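Local coordinates for putative uncharacterized protein (Toxoplasma gondii, PDB 4FBD) that is of unknown function but belongs to the uncharacterised DUF3228 family and is found here in an assembly of two protein chains, at residues A[223-226]-A[227-231]; A[196-199]-A[200-203]; A[157-160]-A[161-165]; A[64-67]-A[68-72]; A[137-140]-A[141-145]. All blocks are in the same frame, centred on the assembly; numbering follows the deposited sequence. Where two conformers were deposited one is given.

Five local contacts on or at the ends of helices are described, all within one DUF3228 chain; its function is unknown, so none of them can be tied to an active site. Contacts 1 and 2 form one unit, their centres about 10 Å apart: Ser-225 OG lies 2.5 Å from Met-197 O and Trp-229 NE1 lies 2.9 Å from Pro-196 O, tying helix 219-229 to the start of helix 199-204. Both also touch the second subunit. Contact 5 stands closer to contact 1, with nearest atoms about 10 Å apart, than to the others. Contacts 3 and 4, with centres about 22 Å apart, lie on the other side of the chain's centre from contact 1, each about 34 Å from it between centres.

Contact 1 (A[223-226]-A[227-231]); sequences KASV and AYWKT
The pairing of Val-226 with Lys-230, and of Ser-225 with Trp-229, is a local contact along the last turns of helix 219-229, partly buried beside helix 199-204 and the second subunit. Trp-229 N donates to Ser-225 O at 3.0 Å, one of four such i to i+4 backbone bonds, of which the one ending at Val-226 O is less sure because that oxygen is crowded in the model. Ser-225 O also lies 3.3 Å from Trp-229 CD1, neither squarely over the indole nor in its plane. With its OG anti to the backbone N (chi1 168°), Ser-225 points that hydroxyl past the indole, 3.6 Å from CD1, to Met-197 O, while the indole NE1 reaches Pro-196 O. Tyr-228 brings its CD2 over the middle of the Trp-229 ring, 3.6 Å above the plane, and its OH bonds to Glu-191. On another flank Lys-230 slants across Val-226, though its place as modelled is less sure; its NZ forms a salt bridge to Glu-243 of the second subunit, whose Tyr-120 packs on Val-226, Trp-229 and Lys-230. The arrangement is that of an amphipathic alpha helix nearing its C-terminal end, with one side set into the subunit interface.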
loop_
_atom_site.group_PDB
_atom_site.type_symbol
_atom_site.label_atom_id
_atom_site.label_comp_id
_atom_site.label_asym_id
_atom_site.label_seq_id
_atom_site.Cartn_x
_atom_site.Cartn_y
_atom_site.Cartn_z
ATOM N N LYS A 223 4.389 10.271 -4.655
ATOM C CA LYS A 223 3.207 11.114 -4.392
ATOM C C LYS A 223 2.307 11.143 -5.625
ATOM O O LYS A 223 1.107 10.982 -5.516
ATOM C CB LYS A 223 3.566 12.548 -3.946
ATOM C CG LYS A 223 4.271 12.624 -2.615
ATOM C CD LYS A 223 4.229 14.043 -1.932
ATOM C CE LYS A 223 4.691 15.183 -2.800
ATOM N NZ LYS A 223 4.764 16.443 -1.977
ATOM N N ALA A 224 2.913 11.332 -6.793
ATOM C CA ALA A 224 2.178 11.351 -8.057
ATOM C C ALA A 224 1.393 10.051 -8.241
ATOM O O ALA A 224 0.211 10.048 -8.649
ATOM C CB ALA A 224 3.152 11.542 -9.230
ATOM N N SER A 225 2.057 8.943 -7.971
ATOM C CA SER A 225 1.412 7.649 -8.098
ATOM C C SER A 225 0.235 7.559 -7.130
ATOM O O SER A 225 -0.890 7.224 -7.532
ATOM C CB SER A 225 2.403 6.539 -7.880
ATOM O OG SER A 225 1.710 5.329 -7.733
ATOM N N VAL A 226 0.451 7.923 -5.874
ATOM C CA VAL A 226 -0.651 7.931 -4.901
ATOM C C VAL A 226 -1.838 8.802 -5.374
ATOM O O VAL A 226 -3.000 8.402 -5.250
ATOM C CB VAL A 226 -0.193 8.442 -3.574
ATOM C CG1 VAL A 226 -1.429 8.765 -2.662
ATOM C CG2 VAL A 226 0.772 7.417 -2.934
ATOM N N ALA A 227 -1.554 9.994 -5.893
ATOM C CA ALA A 227 -2.642 10.885 -6.394
ATOM C C ALA A 227 -3.498 10.191 -7.431
ATOM O O ALA A 227 -4.702 10.352 -7.440
ATOM C CB ALA A 227 -2.081 12.145 -7.000
ATOM N N TYR A 228 -2.878 9.416 -8.303
ATOM C CA TYR A 228 -3.650 8.706 -9.316
ATOM C C TYR A 228 -4.473 7.592 -8.695
ATOM O O TYR A 228 -5.679 7.511 -8.934
ATOM C CB TYR A 228 -2.773 8.101 -10.433
ATOM C CG TYR A 228 -3.643 7.527 -11.545
ATOM C CD1 TYR A 228 -4.119 8.337 -12.564
ATOM C CD2 TYR A 228 -4.022 6.225 -11.550
ATOM C CE1 TYR A 228 -4.932 7.845 -13.557
ATOM C CE2 TYR A 228 -4.846 5.712 -12.566
ATOM C CZ TYR A 228 -5.291 6.540 -13.567
ATOM O OH TYR A 228 -6.123 6.084 -14.566
ATOM N N TRP A 229 -3.824 6.772 -7.864
ATOM C CA TRP A 229 -4.461 5.590 -7.306
ATOM C C TRP A 229 -5.456 5.853 -6.190
ATOM O O TRP A 229 -6.231 4.964 -5.858
ATOM C CB TRP A 229 -3.429 4.476 -7.024
ATOM C CG TRP A 229 -2.839 4.018 -8.340
ATOM C CD1 TRP A 229 -1.621 4.326 -8.834
ATOM C CD2 TRP A 229 -3.495 3.243 -9.363
ATOM N NE1 TRP A 229 -1.449 3.770 -10.090
ATOM C CE2 TRP A 229 -2.590 3.109 -10.437
ATOM C CE3 TRP A 229 -4.748 2.645 -9.467
ATOM C CZ2 TRP A 229 -2.897 2.394 -11.597
ATOM C CZ3 TRP A 229 -5.065 1.951 -10.625
ATOM C CH2 TRP A 229 -4.127 1.823 -11.680
ATOM N N LYS A 230 -5.508 7.088 -5.685
ATOM C CA LYS A 230 -6.529 7.429 -4.716
ATOM C C LYS A 230 -7.892 7.494 -5.393
ATOM O O LYS A 230 -8.910 7.353 -4.713
ATOM C CB LYS A 230 -6.335 8.817 -4.043
ATOM C CG LYS A 230 -4.994 9.089 -3.518
ATOM C CD LYS A 230 -4.931 10.006 -2.330
ATOM C CE LYS A 230 -5.718 11.280 -2.414
ATOM N NZ LYS A 230 -5.260 12.200 -1.261
ATOM N N THR A 231 -7.927 7.750 -6.705
ATOM C CA THR A 231 -9.209 7.934 -7.388
ATOM C C THR A 231 -9.520 6.925 -8.536
ATOM O O THR A 231 -10.446 7.111 -9.330
ATOM C CB THR A 231 -9.296 9.373 -7.893
ATOM O OG1 THR A 231 -8.204 9.630 -8.788
ATOM C CG2 THR A 231 -9.187 10.410 -6.704
#

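Contact 2 (A[196-199]-A[200-203]); sequences PMAP and ITML
The carbonyl of Ala-198, the N-cap of helix 199-204, accepts from Met-202 N at 3.2 Å and, weakly, from Thr-201 N, so the first turn closes on a residue that itself lies outside the helix. Pro-199 begins the turn, and its O takes Leu-203 N at 3.2 Å. Met-197, just before the cap, and Met-202 in the first turn then meet across it as a hydrophobic staple. Their chains cross at about a right angle, Met-197 CG lying 3.4 Å from Met-202 CG. Met-197 can reach there because its CG sits between the backbone N and the carbonyl carbon (chi1 72°), turned to the helix; beyond, the chain passes Thr-201 with Met-197 SD 4.0 Å from Thr-201 CG2. Ser-225 and Tyr-222 of helix 219-229 pack on Pro-199, so that the start of this helix is held against its neighbour. Ile-200 meets Ile-200 of the second subunit, while Pro-199 packs on Tyr-120 of that subunit. Thr-201 turns OG1 beside its backbone N, which brings that hydroxyl 3.6 Å from the CB methyl of Ala-198.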
loop_
_atom_site.group_PDB
_atom_site.type_symbol
_atom_site.label_atom_id
_atom_site.label_comp_id
_atom_site.label_asym_id
_atom_site.label_seq_id
_atom_site.Cartn_x
_atom_site.Cartn_y
_atom_site.Cartn_z
ATOM N N PRO A 196 1.036 5.861 -13.820
ATOM C CA PRO A 196 1.982 5.543 -12.767
ATOM C C PRO A 196 1.800 4.152 -12.219
ATOM O O PRO A 196 0.679 3.688 -12.098
ATOM C CB PRO A 196 1.659 6.572 -11.682
ATOM C CG PRO A 196 0.260 6.936 -11.929
ATOM C CD PRO A 196 0.079 6.892 -13.389
ATOM N N MET A 197 2.890 3.482 -11.892
ATOM C CA MET A 197 2.778 2.159 -11.312
ATOM C C MET A 197 2.144 2.363 -9.936
ATOM O O MET A 197 2.103 3.492 -9.431
ATOM C CB MET A 197 4.143 1.470 -11.199
ATOM C CG MET A 197 5.068 2.023 -10.138
ATOM S SD MET A 197 6.793 1.394 -10.234
ATOM C CE MET A 197 7.356 2.188 -11.741
ATOM N N ALA A 198 1.659 1.277 -9.342
ATOM C CA ALA A 198 1.029 1.326 -8.056
ATOM C C ALA A 198 2.046 1.762 -7.022
ATOM O O ALA A 198 3.200 1.410 -7.108
ATOM C CB ALA A 198 0.463 -0.034 -7.689
ATOM N N PRO A 199 1.597 2.511 -6.012
ATOM C CA PRO A 199 2.487 2.953 -4.926
ATOM C C PRO A 199 3.257 1.797 -4.289
ATOM O O PRO A 199 4.427 1.928 -4.026
ATOM C CB PRO A 199 1.508 3.569 -3.910
ATOM C CG PRO A 199 0.390 4.081 -4.765
ATOM C CD PRO A 199 0.223 3.021 -5.828
ATOM N N ILE A 200 2.592 0.673 -4.068
ATOM C CA ILE A 200 3.229 -0.466 -3.440
ATOM C C ILE A 200 4.314 -1.025 -4.344
ATOM O O ILE A 200 5.363 -1.443 -3.871
ATOM C CB ILE A 200 2.196 -1.557 -3.042
ATOM C CG1 ILE A 200 2.857 -2.660 -2.217
ATOM C CG2 ILE A 200 1.512 -2.165 -4.270
ATOM C CD1 ILE A 200 3.348 -2.208 -0.854
ATOM N N THR A 201 4.088 -0.996 -5.645
ATOM C CA THR A 201 5.075 -1.530 -6.572
ATOM C C THR A 201 6.331 -0.708 -6.406
ATOM O O THR A 201 7.422 -1.254 -6.395
ATOM C CB THR A 201 4.579 -1.485 -8.040
ATOM O OG1 THR A 201 3.298 -2.125 -8.142
ATOM C CG2 THR A 201 5.554 -2.181 -8.993
ATOM N N MET A 202 6.180 0.608 -6.237
ATOM C CA MET A 202 7.350 1.484 -6.057
ATOM C C MET A 202 8.118 1.143 -4.784
ATOM O O MET A 202 9.354 1.132 -4.787
ATOM C CB MET A 202 6.957 2.957 -6.030
ATOM C CG MET A 202 6.364 3.474 -7.346
ATOM S SD MET A 202 6.098 5.266 -7.315
ATOM C CE MET A 202 7.728 5.776 -6.745
ATOM N N LEU A 203 7.383 0.862 -3.705
ATOM C CA LEU A 203 8.003 0.475 -2.430
ATOM C C LEU A 203 8.732 -0.867 -2.553
ATOM O O LEU A 203 9.889 -0.968 -2.164
ATOM C CB LEU A 203 6.971 0.390 -1.309
ATOM C CG LEU A 203 6.211 1.692 -1.034
ATOM C CD1 LEU A 203 5.179 1.462 0.048
ATOM C CD2 LEU A 203 7.161 2.826 -0.643
#

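Contact 3 (A[157-160]-A[161-165]); sequences REQI and AKETA
Ile-160 and Thr-164 lie side by side on one flank of helix 157-166, pointing the same way, with Ile-160 CG2 3.8 Å from Thr-164 OG1. The threonine keeps its hydroxyl beside the backbone N and opposite the carbonyl carbon (chi1 -47°), folding it back along the helix onto the carbonyl one turn earlier. Thr-164 OG1 therefore donates to Ile-160 O at 2.6 Å. The same oxygen accepts from Thr-164 N at 3.0 Å, and the two donors approach from opposite faces of the carbonyl plane, so a single residue satisfies Ile-160 O twice and has its own hydroxyl turned inward to the backbone.

A second flank is looser. Gln-159 is bent at chi2 so that its amide comes back over the following turn, and it crosses Lys-162 and Glu-163 at a slant. Its OE1 stands 4.0 Å from Lys-162 CD, beside the aliphatic part of that chain. Against Glu-163 the amide and carboxylate planes stand 79° apart, and Gln-159 OE1 is 4.0 Å from Glu-163 OE2, too far for more than a passing approach. At the start of the helix the guanidinium of Arg-157 meets Glu-158 edge-on in a salt bridge, NH1 to OE2 at 3.1 Å on the syn lone pair, while Arg-157 NE bonds to Ala-178 O.

The helix directly follows strand 149-156: Ile-160 packs on Tyr-155 of that strand and on Ser-182 and Ile-184 of the adjacent strand 181-189, whereas Ala-161 and Ala-165 rest on Val-172 in a loop.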
loop_
_atom_site.group_PDB
_atom_site.type_symbol
_atom_site.label_atom_id
_atom_site.label_comp_id
_atom_site.label_asym_id
_atom_site.label_seq_id
_atom_site.Cartn_x
_atom_site.Cartn_y
_atom_site.Cartn_z
ATOM N N ARG A 157 14.672 -3.175 -32.415
ATOM C CA ARG A 157 14.898 -4.477 -33.053
ATOM C C ARG A 157 15.963 -5.242 -32.249
ATOM O O ARG A 157 15.870 -6.446 -32.033
ATOM C CB ARG A 157 15.422 -4.235 -34.468
ATOM C CG ARG A 157 15.719 -5.468 -35.247
ATOM C CD ARG A 157 16.645 -5.178 -36.431
ATOM N NE ARG A 157 16.115 -4.222 -37.399
ATOM C CZ ARG A 157 16.558 -2.978 -37.603
ATOM N NH1 ARG A 157 17.579 -2.488 -36.924
ATOM N NH2 ARG A 157 15.982 -2.222 -38.528
ATOM N N GLU A 158 16.959 -4.497 -31.791
ATOM C CA GLU A 158 18.074 -5.029 -31.020
ATOM C C GLU A 158 17.583 -5.662 -29.720
ATOM O O GLU A 158 17.789 -6.856 -29.493
ATOM C CB GLU A 158 19.090 -3.913 -30.747
ATOM C CG GLU A 158 19.784 -3.377 -32.030
ATOM C CD GLU A 158 18.803 -2.820 -33.095
ATOM O OE1 GLU A 158 17.866 -2.052 -32.751
ATOM O OE2 GLU A 158 18.986 -3.153 -34.289
ATOM N N GLN A 159 16.906 -4.874 -28.888
ATOM C CA GLN A 159 16.383 -5.391 -27.630
ATOM C C GLN A 159 15.449 -6.588 -27.794
ATOM O O GLN A 159 15.465 -7.494 -26.963
ATOM C CB GLN A 159 15.712 -4.288 -26.820
ATOM C CG GLN A 159 16.695 -3.417 -26.048
ATOM C CD GLN A 159 17.296 -4.102 -24.821
ATOM O OE1 GLN A 159 16.943 -5.231 -24.479
ATOM N NE2 GLN A 159 18.197 -3.405 -24.143
ATOM N N ILE A 160 14.632 -6.596 -28.839
ATOM C CA ILE A 160 13.747 -7.744 -29.087
ATOM C C ILE A 160 14.567 -9.012 -29.371
ATOM O O ILE A 160 14.265 -10.081 -28.839
ATOM C CB ILE A 160 12.775 -7.496 -30.241
ATOM C CG1 ILE A 160 11.736 -6.446 -29.827
ATOM C CG2 ILE A 160 12.050 -8.778 -30.611
ATOM C CD1 ILE A 160 10.739 -6.134 -30.919
ATOM N N ALA A 161 15.606 -8.894 -30.191
ATOM C CA ALA A 161 16.458 -10.043 -30.494
ATOM C C ALA A 161 17.087 -10.567 -29.192
ATOM O O ALA A 161 17.010 -11.751 -28.880
ATOM C CB ALA A 161 17.537 -9.661 -31.492
ATOM N N LYS A 162 17.670 -9.645 -28.434
ATOM C CA LYS A 162 18.352 -9.928 -27.169
ATOM C C LYS A 162 17.496 -10.689 -26.141
ATOM O O LYS A 162 17.924 -11.723 -25.611
ATOM C CB LYS A 162 18.792 -8.590 -26.590
ATOM C CG LYS A 162 19.823 -8.632 -25.497
ATOM C CD LYS A 162 20.342 -7.209 -25.245
ATOM C CE LYS A 162 20.891 -6.552 -26.545
ATOM N NZ LYS A 162 21.378 -5.161 -26.339
ATOM N N GLU A 163 16.298 -10.176 -25.860
ATOM C CA GLU A 163 15.388 -10.824 -24.904
ATOM C C GLU A 163 14.827 -12.152 -25.438
ATOM O O GLU A 163 14.661 -13.105 -24.671
ATOM C CB GLU A 163 14.243 -9.884 -24.466
ATOM C CG GLU A 163 14.724 -8.667 -23.651
ATOM C CD GLU A 163 13.593 -7.848 -22.993
ATOM O OE1 GLU A 163 12.422 -8.290 -22.971
ATOM O OE2 GLU A 163 13.896 -6.756 -22.468
ATOM N N THR A 164 14.537 -12.222 -26.740
ATOM C CA THR A 164 14.015 -13.464 -27.329
ATOM C C THR A 164 15.110 -14.549 -27.222
ATOM O O THR A 164 14.811 -15.728 -26.958
ATOM C CB THR A 164 13.556 -13.294 -28.819
ATOM O OG1 THR A 164 12.741 -12.122 -28.967
ATOM C CG2 THR A 164 12.759 -14.522 -29.287
ATOM N N ALA A 165 16.370 -14.137 -27.410
ATOM C CA ALA A 165 17.524 -15.040 -27.303
ATOM C C ALA A 165 17.792 -15.382 -25.849
ATOM O O ALA A 165 17.951 -16.549 -25.516
ATOM C CB ALA A 165 18.758 -14.418 -27.920
#

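Contact 4 (A[64-67]-A[68-72]); sequences EEFL and EKVNE
Phe-66 and Val-70 make the tight side of this local contact, one turn apart on helix 63-76. Val-70 CG2 stands over one face of the phenyl ring, offset toward its rim, in a CH-pi contact 4.1 Å from the centroid and 18° off the ring normal. The valine presents that methyl because CG2 lies beside its backbone N and opposite the carbonyl carbon, which also sets it 3.2 Å from Phe-66 O. This side is buried: Phe-66 meets the ring of Phe-98 and packs on Leu-40 of strand 39-40, and Val-70 rests on Leu-38.

Next to it, Leu-67 and Asn-71 run side by side in the same direction, with the carboxamide ND2 3.6 Å from Leu-67 CG. The amide's OD1 is taken by the backbone N of Leu-38, so Asn-71 ties the helix to the chain leading into strand 39-40.

Toward solvent the contact is looser. Glu-65 and Lys-69 lie alongside each other, both extended beyond CG, and end in a salt bridge whose OE2 to NZ hydrogen bond is weak at 3.5 Å. Its place is doubtful, since Lys-69, which also lies on Phe-98, takes two conformers.

Asn-71 N to Leu-67 O, 2.9 Å, is one of four i to i+4 backbone bonds under both sides. With the apolar pair Phe-66 and Val-70 turned inward and a charged pair nearer solvent, this is the pattern of an amphipathic alpha helix, its inner side on Leu-40 of strand 39-40 and on the loops with Leu-38 and Phe-98.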
loop_
_atom_site.group_PDB
_atom_site.type_symbol
_atom_site.label_atom_id
_atom_site.label_comp_id
_atom_site.label_asym_id
_atom_site.label_seq_id
_atom_site.Cartn_x
_atom_site.Cartn_y
_atom_site.Cartn_z
ATOM N N GLU A 64 -2.254 -8.708 -38.215
ATOM C CA GLU A 64 -1.882 -8.097 -39.473
ATOM C C GLU A 64 -2.688 -6.784 -39.636
ATOM O O GLU A 64 -2.134 -5.713 -39.850
ATOM C CB GLU A 64 -2.177 -9.046 -40.640
ATOM C CG GLU A 64 -1.380 -10.395 -40.651
ATOM C CD GLU A 64 -1.768 -11.405 -39.533
ATOM O OE1 GLU A 64 -2.712 -11.159 -38.747
ATOM O OE2 GLU A 64 -1.103 -12.458 -39.444
ATOM N N GLU A 65 -4.003 -6.892 -39.520
ATOM C CA GLU A 65 -4.907 -5.752 -39.646
ATOM C C GLU A 65 -4.609 -4.681 -38.590
ATOM O O GLU A 65 -4.628 -3.477 -38.865
ATOM C CB GLU A 65 -6.355 -6.254 -39.519
ATOM C CG GLU A 65 -7.440 -5.177 -39.584
ATOM C CD GLU A 65 -8.871 -5.749 -39.537
ATOM O OE1 GLU A 65 -9.125 -6.836 -40.115
ATOM O OE2 GLU A 65 -9.746 -5.083 -38.936
ATOM N N PHE A 66 -4.347 -5.126 -37.374
ATOM C CA PHE A 66 -4.021 -4.220 -36.290
ATOM C C PHE A 66 -2.798 -3.363 -36.635
ATOM O O PHE A 66 -2.820 -2.142 -36.526
ATOM C CB PHE A 66 -3.737 -5.041 -35.041
ATOM C CG PHE A 66 -3.325 -4.225 -33.881
ATOM C CD1 PHE A 66 -4.260 -3.513 -33.164
ATOM C CD2 PHE A 66 -1.998 -4.159 -33.507
ATOM C CE1 PHE A 66 -3.882 -2.741 -32.090
ATOM C CE2 PHE A 66 -1.604 -3.393 -32.442
ATOM C CZ PHE A 66 -2.548 -2.679 -31.720
ATOM N N LEU A 67 -1.738 -4.025 -37.068
ATOM C CA LEU A 67 -0.488 -3.353 -37.405
ATOM C C LEU A 67 -0.686 -2.409 -38.595
ATOM O O LEU A 67 -0.125 -1.312 -38.649
ATOM C CB LEU A 67 0.570 -4.402 -37.741
ATOM C CG LEU A 67 1.973 -3.866 -37.902
ATOM C CD1 LEU A 67 2.379 -3.171 -36.606
ATOM C CD2 LEU A 67 2.953 -5.007 -38.268
ATOM N N GLU A 68 -1.515 -2.838 -39.527
ATOM C CA GLU A 68 -1.804 -2.037 -40.684
ATOM C C GLU A 68 -2.509 -0.741 -40.280
ATOM O O GLU A 68 -2.134 0.344 -40.733
ATOM C CB GLU A 68 -2.671 -2.839 -41.656
ATOM C CG GLU A 68 -2.691 -2.305 -43.081
ATOM C CD GLU A 68 -3.483 -1.024 -43.264
ATOM O OE1 GLU A 68 -4.088 -0.539 -42.285
ATOM O OE2 GLU A 68 -3.519 -0.511 -44.411
ATOM N N LYS A 69 -3.527 -0.849 -39.430
ATOM C CA LYS A 69 -4.261 0.343 -38.994
ATOM C C LYS A 69 -3.400 1.245 -38.117
ATOM O O LYS A 69 -3.527 2.469 -38.169
ATOM C CB LYS A 69 -5.571 -0.036 -38.316
ATOM C CG LYS A 69 -6.547 -0.682 -39.283
ATOM C CD LYS A 69 -7.922 -0.847 -38.680
ATOM C CE LYS A 69 -8.896 -1.470 -39.675
ATOM N NZ LYS A 69 -10.238 -1.624 -39.048
ATOM N N VAL A 70 -2.510 0.648 -37.326
ATOM C CA VAL A 70 -1.589 1.432 -36.502
ATOM C C VAL A 70 -0.707 2.260 -37.422
ATOM O O VAL A 70 -0.594 3.480 -37.264
ATOM C CB VAL A 70 -0.674 0.554 -35.646
ATOM C CG1 VAL A 70 0.538 1.358 -35.176
ATOM C CG2 VAL A 70 -1.445 -0.029 -34.491
ATOM N N ASN A 71 -0.082 1.596 -38.387
ATOM C CA ASN A 71 0.774 2.297 -39.347
ATOM C C ASN A 71 0.032 3.360 -40.171
ATOM O O ASN A 71 0.562 4.439 -40.434
ATOM C CB ASN A 71 1.504 1.275 -40.218
ATOM C CG ASN A 71 2.650 0.628 -39.467
ATOM O OD1 ASN A 71 3.504 1.328 -38.918
ATOM N ND2 ASN A 71 2.676 -0.690 -39.423
ATOM N N GLU A 72 -1.207 3.064 -40.549
ATOM C CA GLU A 72 -2.032 4.027 -41.272
ATOM C C GLU A 72 -2.346 5.220 -40.377
ATOM O O GLU A 72 -2.250 6.370 -40.812
ATOM C CB GLU A 72 -3.344 3.398 -41.703
ATOM C CG GLU A 72 -4.200 4.308 -42.558
ATOM C CD GLU A 72 -5.475 3.618 -43.052
ATOM O OE1 GLU A 72 -5.687 3.570 -44.286
ATOM O OE2 GLU A 72 -6.237 3.096 -42.211
#

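Contact 5 (A[137-140]-A[141-145]); sequences MSYA and KDALM
Ala-140 O, the last carbonyl of helix 137-140, is gripped by two backbone donors, Ala-143 N at 2.9 Å and Leu-144 N at 3.0 Å. They use it differently: Leu-144 N lies in the carbonyl plane with an almost perfectly straight bond, 180° at the hydrogen, whereas Ala-143 N comes from well above that plane. The shortest bonds lie just before, with Lys-141 N to Met-137 O and Asp-142 N to Tyr-139 O, each 2.8 Å. Spacings of three and four residues thus mix as this short helix gives way to the loop that leads toward strand 149-156.

Where the chain turns away, the CB methyl of Ala-143 sits over one face of the Tyr-139 ring in a CH-pi contact, Ala-143 CB lying 3.9 Å from the centroid of that ring and 24° off its normal. Tyr-139 carries its ring there with CG anti to the backbone N (chi1 164°), and its OH bonds to Asn-112. Ala-140, Ala-143, Leu-144 and Tyr-139 all pack on Leu-106 of strand 105-107, the edge of the four-stranded sheet, so the helix end is seated on that strand.

On the outer side Lys-141 runs back over Met-137 O, with CG 3.2 Å away, then bends at chi4 to bring NZ 3.0 Å from Asp-142 OD2 in a salt bridge. Lys-141 NZ meets OD2 from above the carboxylate plane.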
loop_
_atom_site.group_PDB
_atom_site.type_symbol
_atom_site.label_atom_id
_atom_site.label_comp_id
_atom_site.label_asym_id
_atom_site.label_seq_id
_atom_site.Cartn_x
_atom_site.Cartn_y
_atom_site.Cartn_z
ATOM N N MET A 137 -15.654 -7.958 -10.839
ATOM C CA MET A 137 -16.358 -8.019 -12.117
ATOM C C MET A 137 -17.867 -7.831 -12.023
ATOM O O MET A 137 -18.479 -7.348 -12.980
ATOM C CB MET A 137 -16.029 -9.322 -12.844
ATOM C CG MET A 137 -14.579 -9.381 -13.306
ATOM S SD MET A 137 -14.189 -8.037 -14.431
ATOM C CE MET A 137 -15.164 -8.508 -15.857
ATOM N N SER A 138 -18.466 -8.177 -10.882
ATOM C CA SER A 138 -19.906 -7.998 -10.715
ATOM C C SER A 138 -20.281 -6.535 -10.950
ATOM O O SER A 138 -21.405 -6.238 -11.378
ATOM C CB SER A 138 -20.378 -8.477 -9.337
ATOM O OG SER A 138 -19.681 -7.807 -8.309
ATOM N N TYR A 139 -19.370 -5.613 -10.644
ATOM C CA TYR A 139 -19.615 -4.196 -10.977
ATOM C C TYR A 139 -18.957 -3.835 -12.324
ATOM O O TYR A 139 -19.599 -3.313 -13.218
ATOM C CB TYR A 139 -19.094 -3.268 -9.896
ATOM C CG TYR A 139 -18.962 -1.840 -10.350
ATOM C CD1 TYR A 139 -20.081 -1.050 -10.592
ATOM C CD2 TYR A 139 -17.722 -1.252 -10.465
ATOM C CE1 TYR A 139 -19.956 0.296 -10.991
ATOM C CE2 TYR A 139 -17.594 0.067 -10.841
ATOM C CZ TYR A 139 -18.714 0.835 -11.097
ATOM O OH TYR A 139 -18.546 2.146 -11.467
ATOM N N ALA A 140 -17.678 -4.170 -12.458
ATOM C CA ALA A 140 -16.897 -3.826 -13.637
ATOM C C ALA A 140 -17.512 -4.261 -14.950
ATOM O O ALA A 140 -17.469 -3.519 -15.923
ATOM C CB ALA A 140 -15.501 -4.366 -13.499
ATOM N N LYS A 141 -18.119 -5.428 -15.008
ATOM C CA LYS A 141 -18.709 -5.868 -16.274
ATOM C C LYS A 141 -19.745 -4.861 -16.739
ATOM O O LYS A 141 -19.966 -4.761 -17.906
ATOM C CB LYS A 141 -19.332 -7.271 -16.187
ATOM C CG LYS A 141 -20.605 -7.365 -15.309
ATOM C CD LYS A 141 -21.052 -8.832 -15.058
ATOM C CE LYS A 141 -22.240 -8.884 -14.072
ATOM N NZ LYS A 141 -23.492 -8.230 -14.633
ATOM N N ASP A 142 -20.358 -4.104 -15.823
ATOM C CA ASP A 142 -21.390 -3.122 -16.198
ATOM C C ASP A 142 -20.894 -1.676 -16.123
ATOM O O ASP A 142 -21.699 -0.733 -16.112
ATOM C CB ASP A 142 -22.618 -3.296 -15.285
ATOM C CG ASP A 142 -23.357 -4.635 -15.505
ATOM O OD1 ASP A 142 -23.540 -5.059 -16.653
ATOM O OD2 ASP A 142 -23.805 -5.231 -14.513
ATOM N N ALA A 143 -19.581 -1.490 -16.068
ATOM C CA ALA A 143 -18.974 -0.144 -15.967
ATOM C C ALA A 143 -17.913 0.119 -17.006
ATOM O O ALA A 143 -17.790 1.232 -17.505
ATOM C CB ALA A 143 -18.362 0.046 -14.567
ATOM N N LEU A 144 -17.105 -0.884 -17.306
ATOM C CA LEU A 144 -16.029 -0.734 -18.297
ATOM C C LEU A 144 -16.481 -0.429 -19.737
ATOM O O LEU A 144 -17.342 -1.084 -20.287
ATOM C CB LEU A 144 -15.207 -1.994 -18.344
ATOM C CG LEU A 144 -14.299 -2.241 -17.164
ATOM C CD1 LEU A 144 -13.971 -3.725 -17.132
ATOM C CD2 LEU A 144 -13.052 -1.380 -17.288
ATOM N N MET A 145 -15.816 0.528 -20.355
ATOM C CA MET A 145 -16.108 0.916 -21.696
ATOM C C MET A 145 -14.772 1.049 -22.421
ATOM O O MET A 145 -13.727 1.100 -21.767
ATOM C CB MET A 145 -16.830 2.261 -21.671
ATOM C CG MET A 145 -18.286 2.172 -21.278
ATOM S SD MET A 145 -19.284 1.349 -22.540
ATOM C CE MET A 145 -19.172 2.522 -23.871
#